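Local coordinates for general Secretion Pathway Protein (Vibrio vulnificus, PDB 4G54), which probably binds peptidoglycan as the periplasmic part of the EpsAB fusion protein of the type II secretion system, at residues L37-A45 and S204-L212; V103-L111 and E221-F229. All blocks are in the same frame, centred on the assembly; numbering follows the deposited sequence.

Contact 1. Residues L37-A45 and S204-L212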
# COMPACT_ATOMS: atom_id res chain seq x y z
N LEU A 37 2.80 -10.33 -1.34
CA LEU A 37 2.56 -8.87 -1.46
C LEU A 37 3.74 -8.08 -0.93
O LEU A 37 4.14 -7.08 -1.54
CB LEU A 37 1.23 -8.56 -0.74
CG LEU A 37 0.76 -7.12 -0.84
CD1 LEU A 37 0.58 -6.81 -2.29
CD2 LEU A 37 -0.59 -6.98 -0.08
N TYR A 38 4.37 -8.55 0.14
CA TYR A 38 5.57 -7.84 0.61
C TYR A 38 6.70 -7.90 -0.42
O TYR A 38 7.48 -6.94 -0.54
CB TYR A 38 6.11 -8.45 1.88
CG TYR A 38 5.51 -7.91 3.17
CD1 TYR A 38 4.59 -8.64 3.90
CD2 TYR A 38 5.85 -6.61 3.66
CE1 TYR A 38 4.09 -8.10 5.19
CE2 TYR A 38 5.33 -6.09 4.79
CZ TYR A 38 4.50 -6.84 5.58
OH TYR A 38 4.00 -6.30 6.74
N LYS A 39 6.80 -8.96 -1.19
CA LYS A 39 7.90 -8.99 -2.17
C LYS A 39 7.73 -7.84 -3.22
O LYS A 39 8.71 -7.31 -3.76
CB LYS A 39 7.87 -10.28 -2.94
CG LYS A 39 8.13 -11.50 -2.13
CD LYS A 39 8.26 -12.75 -3.09
CE LYS A 39 8.01 -14.00 -2.29
NZ LYS A 39 7.98 -15.20 -3.17
N LEU A 40 6.47 -7.49 -3.57
CA LEU A 40 6.21 -6.40 -4.51
C LEU A 40 6.71 -5.09 -3.98
O LEU A 40 7.09 -4.22 -4.77
CB LEU A 40 4.69 -6.24 -4.76
CG LEU A 40 4.11 -6.88 -5.97
CD1 LEU A 40 4.13 -8.28 -5.67
CD2 LEU A 40 2.66 -6.41 -6.24
N TRP A 41 6.75 -4.94 -2.66
CA TRP A 41 7.33 -3.75 -2.06
C TRP A 41 8.85 -3.86 -1.90
O TRP A 41 9.54 -2.92 -1.42
CB TRP A 41 6.65 -3.49 -0.70
CG TRP A 41 5.21 -3.07 -0.83
CD1 TRP A 41 4.15 -3.84 -0.78
CD2 TRP A 41 4.75 -1.72 -0.98
NE1 TRP A 41 2.98 -3.11 -0.89
CE2 TRP A 41 3.33 -1.77 -1.01
CE3 TRP A 41 5.40 -0.49 -1.07
CZ2 TRP A 41 2.51 -0.58 -1.13
CZ3 TRP A 41 4.62 0.68 -1.19
CH2 TRP A 41 3.22 0.60 -1.25
N GLY A 42 9.43 -4.99 -2.32
CA GLY A 42 10.89 -5.19 -2.19
C GLY A 42 11.38 -5.85 -0.91
O GLY A 42 12.63 -5.83 -0.65
N TYR A 43 10.46 -6.38 -0.08
CA TYR A 43 10.81 -6.85 1.22
C TYR A 43 10.62 -8.34 1.41
O TYR A 43 9.66 -8.93 0.91
CB TYR A 43 10.03 -6.15 2.31
CG TYR A 43 10.43 -4.69 2.36
CD1 TYR A 43 11.71 -4.32 2.82
CD2 TYR A 43 9.56 -3.67 1.94
CE1 TYR A 43 12.10 -2.96 2.88
CE2 TYR A 43 9.95 -2.32 2.02
CZ TYR A 43 11.23 -2.00 2.49
OH TYR A 43 11.74 -0.72 2.52
N ARG A 44 11.54 -8.90 2.23
CA ARG A 44 11.44 -10.23 2.73
C ARG A 44 10.70 -10.18 4.10
O ARG A 44 11.20 -9.65 5.11
CB ARG A 44 12.88 -10.85 2.75
CG ARG A 44 13.01 -12.27 3.29
CD ARG A 44 14.52 -12.62 3.34
NE ARG A 44 15.33 -11.56 3.99
CZ ARG A 44 16.33 -10.88 3.42
NH1 ARG A 44 16.68 -11.16 2.17
NH2 ARG A 44 16.98 -9.94 4.09
N ALA A 45 9.54 -10.79 4.15
CA ALA A 45 8.70 -10.75 5.37
C ALA A 45 8.91 -12.00 6.19
O ALA A 45 9.05 -13.09 5.63
CB ALA A 45 7.26 -10.65 4.94
N SER A 204 3.95 6.62 -1.10
CA SER A 204 5.03 6.08 -0.29
C SER A 204 6.34 6.72 -0.76
O SER A 204 6.44 7.15 -1.93
CB SER A 204 5.20 4.57 -0.57
OG SER A 204 3.91 3.89 -0.54
N LEU A 205 7.35 6.62 0.09
CA LEU A 205 8.72 7.16 -0.35
C LEU A 205 9.32 6.37 -1.50
O LEU A 205 10.04 6.96 -2.32
CB LEU A 205 9.71 7.12 0.81
CG LEU A 205 9.35 7.96 2.07
CD1 LEU A 205 10.35 7.73 3.23
CD2 LEU A 205 9.24 9.48 1.75
N SER A 206 9.07 5.06 -1.56
CA SER A 206 9.40 4.32 -2.79
C SER A 206 8.30 3.32 -3.08
O SER A 206 7.71 2.75 -2.15
CB SER A 206 10.80 3.66 -2.77
OG SER A 206 11.27 3.31 -4.12
N GLU A 207 8.09 3.11 -4.38
CA GLU A 207 6.99 2.25 -4.84
C GLU A 207 7.58 1.28 -5.86
O GLU A 207 7.40 1.39 -7.07
CB GLU A 207 5.88 3.15 -5.42
CG GLU A 207 5.51 4.30 -4.44
CD GLU A 207 4.33 5.13 -4.90
OE1 GLU A 207 4.23 5.29 -6.14
OE2 GLU A 207 3.55 5.64 -4.03
N PRO A 208 8.44 0.35 -5.37
CA PRO A 208 9.07 -0.52 -6.32
C PRO A 208 8.11 -1.34 -7.12
O PRO A 208 8.49 -1.89 -8.17
CB PRO A 208 10.07 -1.35 -5.48
CG PRO A 208 9.81 -0.96 -4.10
CD PRO A 208 8.69 -0.06 -3.98
N TRP A 209 6.87 -1.50 -6.64
CA TRP A 209 5.90 -2.33 -7.35
C TRP A 209 5.53 -1.77 -8.72
O TRP A 209 4.98 -2.51 -9.57
CB TRP A 209 4.60 -2.51 -6.44
CG TRP A 209 3.98 -1.22 -5.94
CD1 TRP A 209 4.19 -0.56 -4.70
CD2 TRP A 209 3.05 -0.40 -6.65
NE1 TRP A 209 3.47 0.61 -4.68
CE2 TRP A 209 2.72 0.72 -5.82
CE3 TRP A 209 2.40 -0.54 -7.87
CZ2 TRP A 209 1.79 1.68 -6.19
CZ3 TRP A 209 1.48 0.42 -8.23
CH2 TRP A 209 1.18 1.50 -7.40
N ARG A 210 5.77 -0.48 -8.93
CA ARG A 210 5.42 0.15 -10.22
C ARG A 210 6.32 -0.47 -11.30
O ARG A 210 5.98 -0.38 -12.49
CB ARG A 210 5.69 1.64 -10.18
CG ARG A 210 4.65 2.29 -9.22
CD ARG A 210 4.57 3.81 -9.41
NE ARG A 210 3.63 4.41 -8.43
CZ ARG A 210 2.32 4.54 -8.58
NH1 ARG A 210 1.66 4.02 -9.63
NH2 ARG A 210 1.63 5.13 -7.58
N ALA A 211 7.44 -1.08 -10.91
CA ALA A 211 8.34 -1.78 -11.89
C ALA A 211 7.61 -2.93 -12.59
O ALA A 211 7.97 -3.31 -13.71
CB ALA A 211 9.61 -2.28 -11.21
N LEU A 212 6.58 -3.50 -11.96
CA LEU A 212 5.93 -4.66 -12.56
C LEU A 212 4.76 -4.26 -13.42
O LEU A 212 4.09 -5.14 -14.02
CB LEU A 212 5.39 -5.59 -11.46
CG LEU A 212 6.36 -6.69 -10.98
CD1 LEU A 212 5.68 -7.69 -10.02
CD2 LEU A 212 7.02 -7.39 -12.17
O HOH W 1 8.64 -4.94 -7.23
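The chain at L40 and W41, where helix 30-40 ends, runs past the start of the 3-10 turn 208-212, with the CA atoms of L40 and W209 5.0 Å apart. No direct hydrogen bond joins the two segments. A water links them: it donates to L40 O and, weakly, to P208 O. In an edge-to-face pair, W209 turns its pyrrole edge to one face of the W41 six-membered ring, with the planes at 67°. Its NE1 lies 3.4 Å from W41 CH2. W209 CG sits between its backbone N and carbonyl carbon (chi1 53°), and this lays the indole alongside that of W41. S204 OG meets the rim of W41 near the ring plane, 3.4 Å from CZ3. The helix closes with a Schellman motif, in which G42 has positive phi, G42 N bonds to K39 O and Y43 N bonds to Y38 O. W41 O packs on the proline ring, 3.3 Å from P208 CG. The contact joins the end of a helix in the C39-like domain to the loop after helix 193-202. R210 CG packs near the rim of one W209 face, and the guanidinium reaches past it, with W209 CH2 over its centre. E207 OE1, in the guanidinium plane, accepts from R210 NE and NH2 in a salt bridge that would limit its rotation. F60 meets W41 edge-to-face, and P131 packs on it.

Contact 2. Residues V103-L111 and E221-F229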
# COMPACT_ATOMS: atom_id res chain seq x y z
N VAL A 103 -5.17 -7.21 -13.24
CA VAL A 103 -3.94 -8.04 -13.38
C VAL A 103 -3.64 -8.64 -12.04
O VAL A 103 -3.54 -7.97 -11.02
CB VAL A 103 -2.73 -7.22 -13.90
CG1 VAL A 103 -1.45 -8.09 -13.92
CG2 VAL A 103 -3.13 -6.69 -15.27
N LEU A 104 -3.57 -9.97 -12.02
CA LEU A 104 -3.43 -10.77 -10.78
C LEU A 104 -2.08 -11.49 -10.76
O LEU A 104 -1.61 -11.98 -11.80
CB LEU A 104 -4.56 -11.78 -10.70
CG LEU A 104 -5.97 -11.17 -10.75
CD1 LEU A 104 -6.95 -12.34 -10.61
CD2 LEU A 104 -6.12 -10.12 -9.64
N LEU A 105 -1.49 -11.59 -9.58
CA LEU A 105 -0.24 -12.37 -9.34
C LEU A 105 -0.52 -13.49 -8.36
O LEU A 105 -0.98 -13.24 -7.26
CB LEU A 105 0.88 -11.45 -8.84
CG LEU A 105 1.14 -10.20 -9.65
CD1 LEU A 105 2.22 -9.32 -8.95
CD2 LEU A 105 1.69 -10.55 -11.03
N THR A 106 -0.22 -14.74 -8.75
CA THR A 106 -0.66 -15.92 -7.99
C THR A 106 0.47 -16.52 -7.18
O THR A 106 0.27 -17.49 -6.46
CB THR A 106 -1.21 -17.04 -8.92
OG1 THR A 106 -0.05 -17.60 -9.63
CG2 THR A 106 -2.23 -16.57 -9.92
N GLY A 107 1.68 -15.96 -7.25
CA GLY A 107 2.87 -16.62 -6.68
C GLY A 107 3.64 -17.47 -7.74
O GLY A 107 4.80 -17.80 -7.57
N GLU A 108 2.94 -17.75 -8.84
CA GLU A 108 3.53 -18.48 -9.98
C GLU A 108 3.27 -17.88 -11.32
O GLU A 108 4.10 -18.04 -12.22
CB GLU A 108 3.07 -19.93 -9.95
CG GLU A 108 3.94 -20.66 -8.86
CD GLU A 108 5.51 -20.56 -9.01
OE1 GLU A 108 6.21 -20.24 -7.98
OE2 GLU A 108 6.04 -20.81 -10.13
N GLN A 109 2.13 -17.27 -11.50
CA GLN A 109 1.73 -16.73 -12.79
C GLN A 109 1.21 -15.31 -12.70
O GLN A 109 0.59 -14.94 -11.70
CB GLN A 109 0.59 -17.59 -13.39
CG GLN A 109 1.02 -19.02 -13.64
CD GLN A 109 -0.17 -19.82 -14.18
OE1 GLN A 109 -0.73 -19.51 -15.24
NE2 GLN A 109 -0.54 -20.84 -13.44
N ARG A 110 1.45 -14.54 -13.74
CA ARG A 110 0.66 -13.33 -13.97
C ARG A 110 -0.56 -13.60 -14.85
O ARG A 110 -0.41 -14.04 -16.02
CB ARG A 110 1.59 -12.29 -14.61
CG ARG A 110 0.94 -10.97 -14.87
CD ARG A 110 1.96 -10.08 -15.73
NE ARG A 110 1.68 -8.63 -15.72
CZ ARG A 110 2.41 -7.66 -15.16
NH1 ARG A 110 3.56 -7.87 -14.49
NH2 ARG A 110 1.96 -6.42 -15.30
N LEU A 111 -1.75 -13.38 -14.30
CA LEU A 111 -3.06 -13.58 -14.98
C LEU A 111 -3.86 -12.28 -15.15
O LEU A 111 -3.80 -11.38 -14.34
CB LEU A 111 -3.98 -14.52 -14.16
CG LEU A 111 -3.28 -15.80 -13.72
CD1 LEU A 111 -4.19 -16.67 -12.84
CD2 LEU A 111 -2.75 -16.56 -14.88
N GLU A 221 11.53 -8.61 -24.16
CA GLU A 221 10.65 -8.79 -23.03
C GLU A 221 11.26 -8.40 -21.69
O GLU A 221 12.24 -7.71 -21.62
CB GLU A 221 10.04 -10.21 -22.99
CG GLU A 221 8.90 -10.38 -21.97
CD GLU A 221 7.61 -9.64 -22.38
OE1 GLU A 221 7.20 -9.76 -23.57
OE2 GLU A 221 7.03 -8.94 -21.50
N GLN A 222 10.62 -8.85 -20.62
CA GLN A 222 10.81 -8.31 -19.29
C GLN A 222 12.19 -8.64 -18.76
O GLN A 222 12.66 -9.76 -18.93
CB GLN A 222 9.73 -8.93 -18.43
CG GLN A 222 8.36 -8.40 -18.76
CD GLN A 222 8.00 -7.29 -17.82
OE1 GLN A 222 7.35 -7.52 -16.79
NE2 GLN A 222 8.46 -6.08 -18.12
N VAL A 223 12.88 -7.63 -18.23
CA VAL A 223 14.17 -7.82 -17.56
C VAL A 223 14.11 -8.79 -16.35
O VAL A 223 14.98 -9.69 -16.20
CB VAL A 223 14.75 -6.44 -17.10
CG1 VAL A 223 15.76 -6.61 -16.04
CG2 VAL A 223 15.32 -5.64 -18.29
N MET A 224 13.09 -8.66 -15.54
CA MET A 224 12.87 -9.57 -14.39
C MET A 224 11.47 -10.13 -14.63
O MET A 224 10.51 -9.42 -14.42
CB MET A 224 13.00 -8.73 -13.08
CG MET A 224 12.72 -9.34 -11.70
SD MET A 224 13.75 -10.78 -11.40
CE MET A 224 15.44 -10.10 -11.39
N ARG A 225 11.32 -11.37 -15.07
CA ARG A 225 9.99 -11.90 -15.32
C ARG A 225 9.33 -12.52 -14.06
O ARG A 225 9.91 -13.41 -13.41
CB ARG A 225 10.02 -12.91 -16.48
CG ARG A 225 8.62 -13.19 -17.09
CD ARG A 225 8.76 -13.83 -18.50
NE ARG A 225 9.63 -13.01 -19.34
CZ ARG A 225 10.39 -13.45 -20.35
NH1 ARG A 225 10.39 -14.74 -20.70
NH2 ARG A 225 11.14 -12.59 -21.03
N TYR A 226 8.14 -12.03 -13.71
CA TYR A 226 7.37 -12.59 -12.61
C TYR A 226 7.24 -14.10 -12.92
O TYR A 226 6.95 -14.47 -14.09
CB TYR A 226 6.01 -11.90 -12.57
CG TYR A 226 5.23 -12.38 -11.39
CD1 TYR A 226 5.53 -11.87 -10.13
CD2 TYR A 226 4.34 -13.46 -11.49
CE1 TYR A 226 4.90 -12.33 -9.04
CE2 TYR A 226 3.64 -13.95 -10.36
CZ TYR A 226 3.97 -13.40 -9.14
OH TYR A 226 3.35 -13.78 -8.02
N PRO A 227 7.41 -14.98 -11.90
CA PRO A 227 7.46 -14.79 -10.44
C PRO A 227 8.82 -14.58 -9.83
O PRO A 227 8.93 -14.58 -8.59
CB PRO A 227 6.84 -16.09 -9.88
CG PRO A 227 7.25 -17.15 -10.97
CD PRO A 227 7.19 -16.40 -12.28
N GLU A 228 9.82 -14.35 -10.67
CA GLU A 228 11.14 -14.06 -10.17
C GLU A 228 11.11 -12.62 -9.66
O GLU A 228 10.52 -11.73 -10.30
CB GLU A 228 12.26 -14.22 -11.27
CG GLU A 228 12.28 -15.53 -12.11
CD GLU A 228 12.33 -16.85 -11.26
OE1 GLU A 228 13.46 -17.39 -11.04
OE2 GLU A 228 11.24 -17.35 -10.84
N PHE A 229 11.78 -12.44 -8.53
CA PHE A 229 12.10 -11.16 -7.89
C PHE A 229 13.61 -11.04 -7.74
O PHE A 229 14.36 -12.05 -7.63
CB PHE A 229 11.41 -10.99 -6.48
CG PHE A 229 9.95 -10.72 -6.58
CD1 PHE A 229 9.49 -9.42 -6.81
CD2 PHE A 229 9.06 -11.76 -6.57
CE1 PHE A 229 8.14 -9.16 -7.00
CE2 PHE A 229 7.67 -11.50 -6.69
CZ PHE A 229 7.22 -10.20 -6.96
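Y226 lays its side chain against the turn between strands 101-105 and 110-114, and one hydrogen bond crosses the contact. G107 N donates to Y226 OH over 2.9 Å. The donor lies at the ring edge, in its plane, and the bond is bent, with an angle of 135° at the hydrogen. The same hydroxyl is also hydrogen-bonded to E36 OE2 of helix 30-40, so two partners hold it.

Both faces of the tyrosine are covered. L105 CD2 makes a CH-pi contact 3.8 Å from the ring centroid, only 6° off the normal. L105 CB packs at the hydroxyl end, 3.7 Å from Y226 CZ. The other face is taken by P227, whose CB lies over the ring centre. With chi1 at -176°, the Y226 side chain swings clear of its own backbone N and reaches the hairpin. The peptide between Y226 and P227 is cis, and it brings the proline back over its neighbour's ring.

The segment 103-111 is a beta-hairpin at the edge of the antiparallel sheet of the C39-like domain. T106 OG1 shapes its turn: it accepts from E108 N, as in an ST turn, and from Q109 N at 2.9 Å, as in an ST motif.

Contacts with backbone atoms complete the fit. Q109 O is 3.5 Å from Y226 CE2. The rim of P227 rests on the turn, with CB 3.5 Å from G107 O and CD 3.5 Å from E108 O. A separate side-chain contact brings E108 OE2 to 3.9 Å from P227 CG.

How the contacts relate
Both contacts draw on the chain between helix 193-202 and strand 233-234. Contact 1 includes the end of helix 30-40, and contact 2 touches that helix. The centre of contact 1 is about 9 Å from the centre of the chain, that of contact 2 about 19 Å. Each is partly buried, with exposed residues at its margin. Contact 1 relies on paired indoles and a bridging water, whereas contact 2 adds a direct hydrogen bond to the hydroxyl of a tyrosine whose ring is covered on both faces. Their centres are about 13 Å apart and they touch. L40 CD1 packs on L105 and F229, and R110 NH2 probably hydrogen-bonds to L212 O at 2.8 Å.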